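Long-range contacts in diacylglycerol O-acyltransferase (PDB 6CHJ), which probably transfers acyl groups from acyl-CoA to diacylglycerol or, as a wax ester synthase, to long-chain alcohols, yielding triacylglycerols or wax esters: residues Ala35-Val40 with Asp125-Ala129; Phe99-Glu103 with Glu116-Ile120; Ala313-Thr317 with Leu327-His331; Ala226-Asn232 with Pro369-Asn375. One frame throughout, in Å; residues are numbered along the deposited sequence.

Contact 1. Residues Ala35-Val40 with Asp125-Ala129; sequences APDDYV and DRQFA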
loop_
_atom_site.group_PDB
_atom_site.type_symbol
_atom_site.label_atom_id
_atom_site.label_comp_id
_atom_site.label_asym_id
_atom_site.label_seq_id
_atom_site.Cartn_x
_atom_site.Cartn_y
_atom_site.Cartn_z
ATOM N N ALA B 35 -20.696 -4.963 -25.857
ATOM C CA ALA B 35 -20.385 -3.947 -24.865
ATOM C C ALA B 35 -19.738 -2.743 -25.529
ATOM O O ALA B 35 -18.878 -2.907 -26.404
ATOM C CB ALA B 35 -19.437 -4.492 -23.803
ATOM N N PRO B 36 -20.127 -1.539 -25.107
ATOM C CA PRO B 36 -19.485 -0.335 -25.644
ATOM C C PRO B 36 -17.998 -0.334 -25.317
ATOM O O PRO B 36 -17.566 -0.889 -24.306
ATOM C CB PRO B 36 -20.219 0.805 -24.932
ATOM C CG PRO B 36 -20.732 0.183 -23.682
ATOM C CD PRO B 36 -21.071 -1.233 -24.021
ATOM N N ASP B 37 -17.216 0.285 -26.203
ATOM C CA ASP B 37 -15.771 0.430 -26.049
ATOM C C ASP B 37 -15.363 0.869 -24.644
ATOM O O ASP B 37 -14.260 0.556 -24.186
ATOM C CB ASP B 37 -15.232 1.447 -27.061
ATOM C CG ASP B 37 -15.054 0.861 -28.443
ATOM O OD1 ASP B 37 -14.871 -0.369 -28.533
ATOM O OD2 ASP B 37 -15.091 1.627 -29.437
ATOM N N ASP B 38 -16.238 1.601 -23.957
ATOM C CA ASP B 38 -15.944 2.167 -22.649
ATOM C C ASP B 38 -16.690 1.435 -21.536
ATOM O O ASP B 38 -17.086 2.041 -20.538
ATOM C CB ASP B 38 -16.281 3.657 -22.636
ATOM C CG ASP B 38 -17.792 3.935 -22.750
ATOM O OD1 ASP B 38 -18.571 3.027 -23.131
ATOM O OD2 ASP B 38 -18.197 5.082 -22.447
ATOM N N TYR B 39 -16.848 0.112 -21.672
ATOM C CA TYR B 39 -17.723 -0.647 -20.772
ATOM C C TYR B 39 -17.228 -0.655 -19.329
ATOM O O TYR B 39 -18.044 -0.736 -18.401
ATOM C CB TYR B 39 -17.879 -2.095 -21.257
ATOM C CG TYR B 39 -18.447 -3.023 -20.200
ATOM C CD1 TYR B 39 -19.783 -2.952 -19.829
ATOM C CD2 TYR B 39 -17.638 -3.959 -19.556
ATOM C CE1 TYR B 39 -20.309 -3.800 -18.858
ATOM C CE2 TYR B 39 -18.147 -4.804 -18.575
ATOM C CZ TYR B 39 -19.485 -4.722 -18.229
ATOM O OH TYR B 39 -19.998 -5.558 -17.249
ATOM N N VAL B 40 -15.917 -0.605 -19.100
ATOM C CA VAL B 40 -15.459 -0.709 -17.718
ATOM C C VAL B 40 -15.751 0.591 -16.972
ATOM O O VAL B 40 -16.306 0.570 -15.864
ATOM C CB VAL B 40 -13.973 -1.112 -17.644
ATOM C CG1 VAL B 40 -13.606 -1.491 -16.225
ATOM C CG2 VAL B 40 -13.708 -2.315 -18.560
ATOM N N ASP B 125 -7.483 -6.593 -25.107
ATOM C CA ASP B 125 -8.492 -6.980 -26.101
ATOM C C ASP B 125 -9.853 -7.213 -25.437
ATOM O O ASP B 125 -10.399 -8.315 -25.413
ATOM C CB ASP B 125 -8.021 -8.206 -26.886
ATOM C CG ASP B 125 -6.804 -7.916 -27.770
ATOM O OD1 ASP B 125 -5.709 -8.453 -27.487
ATOM O OD2 ASP B 125 -6.945 -7.164 -28.760
ATOM N N ARG B 126 -10.397 -6.128 -24.889
ATOM C CA ARG B 126 -11.766 -6.097 -24.368
ATOM C C ARG B 126 -11.927 -7.041 -23.172
ATOM O O ARG B 126 -12.877 -7.827 -23.073
ATOM C CB ARG B 126 -12.788 -6.398 -25.481
ATOM C CG ARG B 126 -12.824 -5.331 -26.607
ATOM C CD ARG B 126 -13.880 -5.592 -27.717
ATOM N NE ARG B 126 -15.208 -5.870 -27.177
ATOM C CZ ARG B 126 -16.146 -4.946 -26.991
ATOM N NH1 ARG B 126 -15.892 -3.670 -27.287
ATOM N NH2 ARG B 126 -17.329 -5.293 -26.481
ATOM N N GLN B 127 -10.983 -6.938 -22.240
ATOM C CA GLN B 127 -11.077 -7.600 -20.954
ATOM C C GLN B 127 -10.939 -6.567 -19.845
ATOM O O GLN B 127 -10.412 -5.474 -20.055
ATOM C CB GLN B 127 -9.998 -8.679 -20.810
ATOM C CG GLN B 127 -9.909 -9.605 -22.005
ATOM C CD GLN B 127 -9.422 -11.000 -21.637
ATOM O OE1 GLN B 127 -10.197 -11.843 -21.175
ATOM N NE2 GLN B 127 -8.135 -11.254 -21.854
ATOM N N PHE B 128 -11.425 -6.931 -18.659
ATOM C CA PHE B 128 -11.165 -6.188 -17.440
ATOM C C PHE B 128 -10.855 -7.177 -16.313
ATOM O O PHE B 128 -10.969 -8.396 -16.485
ATOM C CB PHE B 128 -12.341 -5.269 -17.097
ATOM C CG PHE B 128 -13.596 -5.990 -16.713
ATOM C CD1 PHE B 128 -13.964 -6.088 -15.381
ATOM C CD2 PHE B 128 -14.429 -6.518 -17.680
ATOM C CE1 PHE B 128 -15.115 -6.738 -15.003
ATOM C CE2 PHE B 128 -15.596 -7.168 -17.318
ATOM C CZ PHE B 128 -15.941 -7.272 -15.971
ATOM N N ALA B 129 -10.461 -6.644 -15.146
ATOM C CA ALA B 129 -10.018 -7.483 -14.037
ATOM C C ALA B 129 -10.601 -7.003 -12.713
ATOM O O ALA B 129 -10.857 -5.813 -12.515
ATOM C CB ALA B 129 -8.485 -7.526 -13.922
#

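Contact 2. Residues Phe99-Glu103 with Glu116-Ile120; sequences FVSAE and EVHLI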
loop_
_atom_site.group_PDB
_atom_site.type_symbol
_atom_site.label_atom_id
_atom_site.label_comp_id
_atom_site.label_asym_id
_atom_site.label_seq_id
_atom_site.Cartn_x
_atom_site.Cartn_y
_atom_site.Cartn_z
ATOM N N PHE B 99 0.557 -4.878 -11.450
ATOM C CA PHE B 99 -0.410 -4.142 -10.648
ATOM C C PHE B 99 -0.758 -4.926 -9.389
ATOM O O PHE B 99 -0.826 -4.360 -8.293
ATOM C CB PHE B 99 -1.679 -3.818 -11.454
ATOM C CG PHE B 99 -2.784 -3.218 -10.613
ATOM C CD1 PHE B 99 -2.903 -1.839 -10.478
ATOM C CD2 PHE B 99 -3.658 -4.038 -9.884
ATOM C CE1 PHE B 99 -3.896 -1.285 -9.657
ATOM C CE2 PHE B 99 -4.641 -3.491 -9.055
ATOM C CZ PHE B 99 -4.764 -2.105 -8.947
ATOM N N VAL B 100 -1.008 -6.230 -9.533
ATOM C CA VAL B 100 -1.396 -7.024 -8.367
ATOM C C VAL B 100 -0.222 -7.166 -7.394
ATOM O O VAL B 100 -0.419 -7.167 -6.170
ATOM C CB VAL B 100 -1.952 -8.394 -8.808
ATOM C CG1 VAL B 100 -2.238 -9.273 -7.590
ATOM C CG2 VAL B 100 -3.227 -8.205 -9.666
ATOM N N SER B 101 1.008 -7.228 -7.911
ATOM C CA SER B 101 2.182 -7.387 -7.055
ATOM C C SER B 101 2.391 -6.152 -6.177
ATOM O O SER B 101 2.646 -6.270 -4.970
ATOM C CB SER B 101 3.414 -7.669 -7.921
ATOM O OG SER B 101 3.156 -8.697 -8.881
ATOM N N ALA B 102 2.259 -4.959 -6.772
ATOM C CA ALA B 102 2.293 -3.704 -6.019
ATOM C C ALA B 102 1.149 -3.625 -5.014
ATOM O O ALA B 102 1.359 -3.311 -3.838
ATOM C CB ALA B 102 2.224 -2.513 -6.987
ATOM N N GLU B 103 -0.078 -3.890 -5.461
ATOM C CA GLU B 103 -1.217 -3.703 -4.575
ATOM C C GLU B 103 -1.234 -4.743 -3.445
ATOM O O GLU B 103 -1.601 -4.418 -2.311
ATOM C CB GLU B 103 -2.513 -3.734 -5.387
ATOM C CG GLU B 103 -3.698 -3.175 -4.634
ATOM C CD GLU B 103 -3.442 -1.766 -4.075
ATOM O OE1 GLU B 103 -2.924 -0.911 -4.824
ATOM O OE2 GLU B 103 -3.757 -1.530 -2.880
ATOM N N GLU B 116 -10.682 -4.752 0.131
ATOM C CA GLU B 116 -10.653 -3.848 -1.008
ATOM C C GLU B 116 -11.052 -4.628 -2.247
ATOM O O GLU B 116 -10.700 -5.806 -2.383
ATOM C CB GLU B 116 -9.273 -3.239 -1.228
ATOM C CG GLU B 116 -8.794 -2.330 -0.119
ATOM C CD GLU B 116 -7.284 -2.137 -0.125
ATOM O OE1 GLU B 116 -6.637 -2.314 -1.185
ATOM O OE2 GLU B 116 -6.738 -1.819 0.952
ATOM N N VAL B 117 -11.779 -3.973 -3.148
ATOM C CA VAL B 117 -12.001 -4.475 -4.500
ATOM C C VAL B 117 -11.418 -3.463 -5.481
ATOM O O VAL B 117 -11.730 -2.267 -5.410
ATOM C CB VAL B 117 -13.492 -4.714 -4.798
ATOM C CG1 VAL B 117 -13.654 -5.302 -6.181
ATOM C CG2 VAL B 117 -14.127 -5.593 -3.737
ATOM N N HIS B 118 -10.589 -3.946 -6.398
ATOM C CA HIS B 118 -9.918 -3.114 -7.387
ATOM C C HIS B 118 -10.414 -3.525 -8.771
ATOM O O HIS B 118 -10.078 -4.609 -9.267
ATOM C CB HIS B 118 -8.400 -3.266 -7.268
ATOM C CG HIS B 118 -7.821 -2.696 -6.006
ATOM N ND1 HIS B 118 -6.883 -1.684 -6.008
ATOM C CD2 HIS B 118 -8.040 -3.004 -4.701
ATOM C CE1 HIS B 118 -6.556 -1.385 -4.762
ATOM N NE2 HIS B 118 -7.245 -2.172 -3.950
ATOM N N LEU B 119 -11.206 -2.658 -9.400
ATOM C CA LEU B 119 -11.614 -2.845 -10.783
ATOM C C LEU B 119 -10.571 -2.200 -11.690
ATOM O O LEU B 119 -10.371 -0.981 -11.654
ATOM C CB LEU B 119 -13.007 -2.256 -11.012
ATOM C CG LEU B 119 -13.567 -2.160 -12.439
ATOM C CD1 LEU B 119 -13.688 -3.551 -13.023
ATOM C CD2 LEU B 119 -14.929 -1.419 -12.458
ATOM N N ILE B 120 -9.926 -3.016 -12.519
ATOM C CA ILE B 120 -8.819 -2.596 -13.373
ATOM C C ILE B 120 -9.306 -2.542 -14.819
ATOM O O ILE B 120 -9.801 -3.545 -15.355
ATOM C CB ILE B 120 -7.616 -3.545 -13.246
ATOM C CG1 ILE B 120 -7.224 -3.760 -11.764
ATOM C CG2 ILE B 120 -6.444 -3.029 -14.083
ATOM C CD1 ILE B 120 -6.587 -5.125 -11.493
#

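Contact 3. Residues Ala313-Thr317 with Leu327-His331; sequences ASLHT and LKIHH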
loop_
_atom_site.group_PDB
_atom_site.type_symbol
_atom_site.label_atom_id
_atom_site.label_comp_id
_atom_site.label_asym_id
_atom_site.label_seq_id
_atom_site.Cartn_x
_atom_site.Cartn_y
_atom_site.Cartn_z
ATOM N N ALA B 313 5.110 -33.654 1.937
ATOM C CA ALA B 313 5.461 -34.412 0.748
ATOM C C ALA B 313 6.789 -33.924 0.186
ATOM O O ALA B 313 6.977 -32.722 -0.040
ATOM C CB ALA B 313 4.371 -34.295 -0.320
ATOM N N SER B 314 7.709 -34.860 -0.017
ATOM C CA SER B 314 8.952 -34.559 -0.703
ATOM C C SER B 314 8.656 -34.195 -2.146
ATOM O O SER B 314 7.868 -34.866 -2.818
ATOM C CB SER B 314 9.899 -35.758 -0.663
ATOM O OG SER B 314 10.822 -35.720 -1.746
ATOM N N LEU B 315 9.301 -33.126 -2.624
ATOM C CA LEU B 315 9.158 -32.754 -4.024
ATOM C C LEU B 315 10.184 -33.430 -4.928
ATOM O O LEU B 315 10.016 -33.396 -6.157
ATOM C CB LEU B 315 9.236 -31.228 -4.165
ATOM C CG LEU B 315 7.996 -30.541 -3.561
ATOM C CD1 LEU B 315 8.024 -29.050 -3.756
ATOM C CD2 LEU B 315 6.725 -31.124 -4.125
ATOM N N HIS B 316 11.227 -34.050 -4.354
ATOM C CA HIS B 316 12.228 -34.817 -5.114
ATOM C C HIS B 316 12.918 -33.948 -6.158
ATOM O O HIS B 316 13.085 -34.354 -7.306
ATOM C CB HIS B 316 11.610 -36.043 -5.796
ATOM C CG HIS B 316 11.138 -37.082 -4.839
ATOM N ND1 HIS B 316 9.802 -37.343 -4.632
ATOM C CD2 HIS B 316 11.821 -37.921 -4.023
ATOM C CE1 HIS B 316 9.682 -38.298 -3.725
ATOM N NE2 HIS B 316 10.892 -38.663 -3.341
ATOM N N THR B 317 13.313 -32.748 -5.755
ATOM C CA THR B 317 14.013 -31.837 -6.645
ATOM C C THR B 317 15.449 -32.254 -6.902
ATOM O O THR B 317 16.149 -31.567 -7.646
ATOM C CB THR B 317 13.953 -30.424 -6.065
ATOM O OG1 THR B 317 14.411 -30.450 -4.701
ATOM C CG2 THR B 317 12.524 -29.953 -6.113
ATOM N N LEU B 327 6.671 -39.997 -10.449
ATOM C CA LEU B 327 6.246 -41.225 -9.771
ATOM C C LEU B 327 6.752 -41.307 -8.332
ATOM O O LEU B 327 6.010 -41.744 -7.443
ATOM C CB LEU B 327 6.693 -42.458 -10.556
ATOM C CG LEU B 327 6.228 -42.445 -12.006
ATOM C CD1 LEU B 327 7.077 -43.422 -12.802
ATOM C CD2 LEU B 327 4.747 -42.759 -12.103
ATOM N N LYS B 328 7.996 -40.891 -8.074
ATOM C CA LYS B 328 8.429 -40.775 -6.683
ATOM C C LYS B 328 7.552 -39.795 -5.907
ATOM O O LYS B 328 7.324 -39.991 -4.707
ATOM C CB LYS B 328 9.899 -40.355 -6.602
ATOM C CG LYS B 328 10.851 -41.300 -7.311
ATOM C CD LYS B 328 12.181 -41.406 -6.584
ATOM C CE LYS B 328 13.221 -42.127 -7.437
ATOM N NZ LYS B 328 14.615 -41.889 -6.948
ATOM N N ILE B 329 7.051 -38.742 -6.570
ATOM C CA ILE B 329 6.097 -37.838 -5.927
ATOM C C ILE B 329 4.770 -38.551 -5.702
ATOM O O ILE B 329 4.159 -38.436 -4.630
ATOM C CB ILE B 329 5.912 -36.546 -6.760
ATOM C CG1 ILE B 329 7.149 -35.644 -6.670
ATOM C CG2 ILE B 329 4.679 -35.773 -6.304
ATOM C CD1 ILE B 329 7.312 -34.671 -7.841
ATOM N N HIS B 330 4.310 -39.309 -6.702
ATOM C CA HIS B 330 3.008 -39.960 -6.610
ATOM C C HIS B 330 2.966 -40.946 -5.444
ATOM O O HIS B 330 2.091 -40.858 -4.572
ATOM C CB HIS B 330 2.685 -40.657 -7.935
ATOM C CG HIS B 330 1.722 -41.796 -7.807
ATOM N ND1 HIS B 330 1.892 -42.989 -8.478
ATOM C CD2 HIS B 330 0.571 -41.921 -7.102
ATOM C CE1 HIS B 330 0.893 -43.803 -8.184
ATOM N NE2 HIS B 330 0.083 -43.182 -7.342
ATOM N N HIS B 331 3.911 -41.898 -5.416
ATOM C CA HIS B 331 3.935 -42.869 -4.329
ATOM C C HIS B 331 4.242 -42.201 -3.000
ATOM O O HIS B 331 3.699 -42.608 -1.963
ATOM C CB HIS B 331 4.948 -43.988 -4.631
ATOM C CG HIS B 331 4.501 -44.932 -5.706
ATOM N ND1 HIS B 331 5.223 -45.140 -6.863
ATOM C CD2 HIS B 331 3.388 -45.698 -5.811
ATOM C CE1 HIS B 331 4.577 -46.003 -7.631
ATOM N NE2 HIS B 331 3.461 -46.357 -7.017
#

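Contact 4. Residues Ala226-Asn232 with Pro369-Asn375; sequences APRCMLN and PKWQTFN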
loop_
_atom_site.group_PDB
_atom_site.type_symbol
_atom_site.label_atom_id
_atom_site.label_comp_id
_atom_site.label_asym_id
_atom_site.label_seq_id
_atom_site.Cartn_x
_atom_site.Cartn_y
_atom_site.Cartn_z
ATOM N N ALA B 226 13.889 -31.073 5.842
ATOM C CA ALA B 226 13.864 -29.931 4.925
ATOM C C ALA B 226 15.175 -29.143 4.939
ATOM O O ALA B 226 15.589 -28.622 5.984
ATOM C CB ALA B 226 12.692 -29.005 5.253
ATOM N N PRO B 227 15.795 -29.020 3.769
ATOM C CA PRO B 227 17.118 -28.387 3.672
ATOM C C PRO B 227 17.081 -26.868 3.786
ATOM O O PRO B 227 16.091 -26.199 3.480
ATOM C CB PRO B 227 17.592 -28.790 2.269
ATOM C CG PRO B 227 16.309 -28.958 1.491
ATOM C CD PRO B 227 15.299 -29.510 2.469
ATOM N N ARG B 228 18.208 -26.316 4.214
ATOM C CA ARG B 228 18.403 -24.892 4.060
ATOM C C ARG B 228 18.256 -24.539 2.584
ATOM O O ARG B 228 18.747 -25.253 1.706
ATOM C CB ARG B 228 19.767 -24.479 4.608
ATOM C CG ARG B 228 19.766 -24.276 6.137
ATOM C CD ARG B 228 21.037 -23.603 6.658
ATOM N NE ARG B 228 20.748 -22.545 7.632
ATOM C CZ ARG B 228 21.233 -22.501 8.878
ATOM N NH1 ARG B 228 22.042 -23.459 9.311
ATOM N NH2 ARG B 228 20.911 -21.495 9.689
ATOM N N CYS B 229 17.530 -23.457 2.314
ATOM C CA CYS B 229 17.121 -23.119 0.958
ATOM C C CYS B 229 16.907 -21.620 0.849
ATOM O O CYS B 229 16.523 -20.959 1.820
ATOM C CB CYS B 229 15.836 -23.846 0.563
ATOM S SG CYS B 229 15.333 -23.550 -1.139
ATOM N N MET B 230 17.140 -21.099 -0.356
ATOM C CA MET B 230 16.968 -19.673 -0.602
ATOM C C MET B 230 15.514 -19.225 -0.402
ATOM O O MET B 230 15.271 -18.063 -0.062
ATOM C CB MET B 230 17.480 -19.329 -2.007
ATOM C CG MET B 230 16.418 -19.256 -3.064
ATOM S SD MET B 230 17.030 -18.907 -4.745
ATOM C CE MET B 230 17.188 -17.127 -4.778
ATOM N N LEU B 231 14.532 -20.121 -0.584
ATOM C CA LEU B 231 13.150 -19.777 -0.244
ATOM C C LEU B 231 12.952 -19.501 1.248
ATOM O O LEU B 231 11.906 -18.975 1.636
ATOM C CB LEU B 231 12.189 -20.901 -0.656
ATOM C CG LEU B 231 12.294 -21.485 -2.073
ATOM C CD1 LEU B 231 11.246 -22.551 -2.304
ATOM C CD2 LEU B 231 12.161 -20.420 -3.136
ATOM N N ASN B 232 13.911 -19.840 2.103
ATOM C CA ASN B 232 13.578 -19.909 3.518
ATOM C C ASN B 232 14.437 -18.954 4.339
ATOM O O ASN B 232 15.210 -19.361 5.209
ATOM C CB ASN B 232 13.687 -21.373 3.976
ATOM C CG ASN B 232 12.812 -22.303 3.135
ATOM O OD1 ASN B 232 13.313 -23.114 2.350
ATOM N ND2 ASN B 232 11.500 -22.173 3.281
ATOM N N PRO B 369 16.927 -23.551 12.405
ATOM C CA PRO B 369 16.907 -23.926 10.978
ATOM C C PRO B 369 16.671 -25.404 10.709
ATOM O O PRO B 369 16.024 -25.768 9.712
ATOM C CB PRO B 369 18.299 -23.492 10.491
ATOM C CG PRO B 369 19.134 -23.347 11.726
ATOM C CD PRO B 369 18.177 -22.856 12.768
ATOM N N LYS B 370 17.201 -26.271 11.567
ATOM C CA LYS B 370 16.973 -27.697 11.413
ATOM C C LYS B 370 15.497 -28.065 11.540
ATOM O O LYS B 370 15.111 -29.165 11.132
ATOM C CB LYS B 370 17.790 -28.469 12.449
ATOM C CG LYS B 370 19.238 -28.752 12.052
ATOM C CD LYS B 370 20.017 -29.376 13.240
ATOM C CE LYS B 370 20.757 -30.650 12.840
ATOM N NZ LYS B 370 20.940 -31.629 13.971
ATOM N N TRP B 371 14.665 -27.189 12.100
ATOM C CA TRP B 371 13.241 -27.469 12.276
ATOM C C TRP B 371 12.379 -26.909 11.137
ATOM O O TRP B 371 11.151 -26.953 11.241
ATOM C CB TRP B 371 12.736 -26.926 13.637
ATOM C CG TRP B 371 13.227 -27.718 14.860
ATOM C CD1 TRP B 371 13.860 -28.935 14.846
ATOM C CD2 TRP B 371 13.136 -27.336 16.254
ATOM N NE1 TRP B 371 14.171 -29.321 16.123
ATOM C CE2 TRP B 371 13.743 -28.366 17.009
ATOM C CE3 TRP B 371 12.609 -26.231 16.929
ATOM C CZ2 TRP B 371 13.831 -28.323 18.408
ATOM C CZ3 TRP B 371 12.700 -26.193 18.329
ATOM C CH2 TRP B 371 13.304 -27.236 19.043
ATOM N N GLN B 372 12.994 -26.392 10.060
ATOM C CA GLN B 372 12.229 -25.753 8.987
ATOM C C GLN B 372 11.069 -26.632 8.510
ATOM O O GLN B 372 9.959 -26.132 8.301
ATOM C CB GLN B 372 13.159 -25.394 7.820
ATOM C CG GLN B 372 12.444 -24.908 6.548
ATOM C CD GLN B 372 11.975 -23.467 6.639
ATOM O OE1 GLN B 372 12.727 -22.584 7.058
ATOM N NE2 GLN B 372 10.718 -23.226 6.263
ATOM N N THR B 373 11.316 -27.939 8.324
ATOM C CA THR B 373 10.297 -28.969 8.095
ATOM C C THR B 373 9.631 -28.894 6.717
ATOM O O THR B 373 9.222 -29.919 6.158
ATOM C CB THR B 373 9.223 -28.907 9.196
ATOM O OG1 THR B 373 9.851 -28.836 10.481
ATOM C CG2 THR B 373 8.310 -30.121 9.145
ATOM N N PHE B 374 9.466 -27.700 6.165
ATOM C CA PHE B 374 9.002 -27.629 4.795
ATOM C C PHE B 374 9.515 -26.344 4.178
ATOM O O PHE B 374 9.701 -25.337 4.861
ATOM C CB PHE B 374 7.468 -27.746 4.672
ATOM C CG PHE B 374 6.696 -26.730 5.473
ATOM C CD1 PHE B 374 6.348 -25.510 4.911
ATOM C CD2 PHE B 374 6.271 -27.019 6.771
ATOM C CE1 PHE B 374 5.615 -24.570 5.640
ATOM C CE2 PHE B 374 5.534 -26.092 7.509
ATOM C CZ PHE B 374 5.204 -24.860 6.941
ATOM N N ASN B 375 9.768 -26.402 2.878
ATOM C CA ASN B 375 10.354 -25.261 2.203
ATOM C C ASN B 375 9.316 -24.371 1.551
ATOM O O ASN B 375 9.616 -23.202 1.289
ATOM C CB ASN B 375 11.367 -25.739 1.162
ATOM C CG ASN B 375 12.428 -26.662 1.762
ATOM O OD1 ASN B 375 12.233 -27.875 1.842
ATOM N ND2 ASN B 375 13.549 -26.086 2.178
HETATM O O HOH W 1 15.467 -20.835 7.732
#

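Contact 1. Residues Ala35-Val40 with Asp125-Ala129
Arg126 holds the backbone carbonyl of Ala35 end-on with both terminal nitrogens. The stronger bond runs from Arg126 NH2 to Ala35 O at 2.8 Å and is fairly straight, with an N-H...O angle of 158°; that from Arg126 NH1 to Ala35 O is longer, 3.2 Å, and more bent. The oxygen lies in the guanidinium plane, and this one acceptor takes both bonds, the two donors approaching from the same face of its carbonyl plane. A bend at chi3 (50°) brings the guanidinium round to this carbonyl. Asp37 adds a long salt bridge at the same edge, with OD1 3.7 Å from Arg126 NH1. Both charged residues are exposed. The contact ties the turn leading into helix 39-49 to the start of strand 127-135, part of the mixed sheet that this helix packs against. Further in, polar bonding gives way to apolar packing. The edge of the Tyr39 ring points toward the face of Phe128 in an offset edge-to-face pair, centroids 5.8 Å apart and planes at 64°, with Tyr39 CE2 3.7 Å from Phe128 CE2. Val40 CG2 sits 3.6 Å from Phe128 CB, at the root of the same side chain. Phe128 also stacks on Phe29 of strand 22-30, while Val40 and Phe128 both touch Leu119 of strand 115-121.

Contact 2. Residues Phe99-Glu103 with Glu116-Ile120
Helix residues Phe99-Glu103 run nearly antiparallel to strand residues Glu116-Ile120, at 155° between directions, with the segment axes 11.7 Å apart at closest approach and side chains from both filling the space between. Ile120 comes at Phe99 from the opposite direction: its CG1 lies over one face of the ring, offset toward the rim and 4.1 Å from the centroid, while Ile120 CD1 is 3.5 Å from Phe99 CD2. His118 ND1 lies near the plane of the Phe99 ring at its edge, 3.6 Å from Phe99 CZ, the two rings meeting obliquely. Glu103 sets out away from its own backbone nitrogen (chi1 -164°), then bends at chi2; its CG lies over the imidazole, 3.8 Å from the ring centroid in a CH-pi contact. Both ring nitrogens of His118 are bonded: NE2 donates, close to the ring plane, to the anti side of Glu116 OE1 at 2.8 Å and nearly straight (164°), and ND1 is hydrogen-bonded to Glu85 of strand 82-86. Were His118 an alanine, Glu116 OE1 and Glu85 would probably lose their shared partner, and a gap would open beneath Glu103. Glu103 OE2 and Glu116 OE1, 3.4 Å apart, are two acceptors with no bond between them; with carboxylates at both its nitrogens the imidazole may carry positive charge, which would ease this repulsion, helped weakly by Lys133 and Arg83 through long ion pairs with Glu116. Such packing of a helix on its following strand belongs to the beta-alpha-beta unit formed by strand 82-86, helix 93-105 and strand 115-121.

Contact 3. Residues Ala313-Thr317 with Leu327-His331
Lys328 meets the imidazole of His316 with the base of its side chain. Its CB lies over the centre of one ring face, 3.6 Å from the centroid and 14° off the ring normal, which makes a CH-pi contact; the two side chains cross at about a right angle. Beyond CB the lysine leads away, and its NZ forms a salt bridge with Glu324 one turn earlier on helix 322-338. The backbone also reaches the ring, Lys328 O being 3.1 Å from His316 CE1. Next comes Ile329, whose CG1 sits in the ring plane at its edge, 3.8 Å from His316 ND1, and whose CD1 approaches the backbone at Leu315 O, 3.4 Å away. On the face of the imidazole opposite Lys328, Ser314 OG stands 3.2 Å above the ring plane, sandwiching the ring. His316 carries CG opposite its carbonyl carbon (chi1 -67°), which puts the ring between Ser314 and the helix. Without the ring, as with an alanine at His316, Lys328 CB and Ser314 OG are likely to face a gap. With no hydrogen bond across the two segments, the loop after strand 310-314 is fitted to the helix by shape and CH-pi packing.

Contact 4. Residues Ala226-Asn232 with Pro369-Asn375
This is a loop-to-loop contact joining residues Ala226-Asn232, ahead of strand 239-247, to residues Pro369-Asn375, which lead into strand 376-380; the first belongs to the sequence of the catalytic domain and the second to that of the WS/DGAT C-terminal domain. Three direct hydrogen bonds carry it, each with Asn375 at one end. Asn375 ND2 uses both its hydrogens: it gives one to Pro227 O at 2.9 Å, with donor and carbonyl in plane though the bond is bent to 134°, and the other to Asn232 OD1 at 3.0 Å and 159°, reaching that oxygen from above its carbonyl plane. Asn232 ND2 answers with a bond to Asn375 O, 2.9 Å long, so side chain and backbone of Asn375 are both gripped by one amide. With CG anti to the carbonyl carbon (chi1 -54°), Asn375 points its amide into the bend of the first segment, where Ala226 CB lies 3.6 Å from Asn375 OD1. That oxygen accepts from Val290 N, and Asn232 ND2 has a second acceptor in Arg407 O. A water links Asn232 O, at 2.9 Å, to Gln372 OE1 by a weaker bond, while Gln372 NE2 donates to Phe374 O at 2.7 Å. Toward the exposed side, the guanidinium of Arg228 lies with one face over Pro369, its NH2 3.3 Å from Pro369 CG. The partners of Asn375 account for both ends of its buried amide, so its rotation is probably fixed, and directional bonds from Asn375 set how the two loops lie together.

Contacts 1 and 2 share one mixed sheet: strands 127-135 and 115-121 are neighbours there, and the two contacts touch where Ala129 O probably accepts a hydrogen bond from Ile120 N. Contact 2 is the buried one, built on ring faces and a histidine among carboxylates; contact 1, farther out, changes from exposed charge to aromatic packing. Contacts 3 and 4 lie across the chain's centre from these, partly buried and about 17 Å apart between centres, without touching. Both meet the other mixed sheet, contact 3 just after strand 310-314 and contact 4 before strand 376-380. Neither contact 2 nor contact 3 has a hydrogen bond directly across its segments, whereas contact 4 relies on asparagine amides.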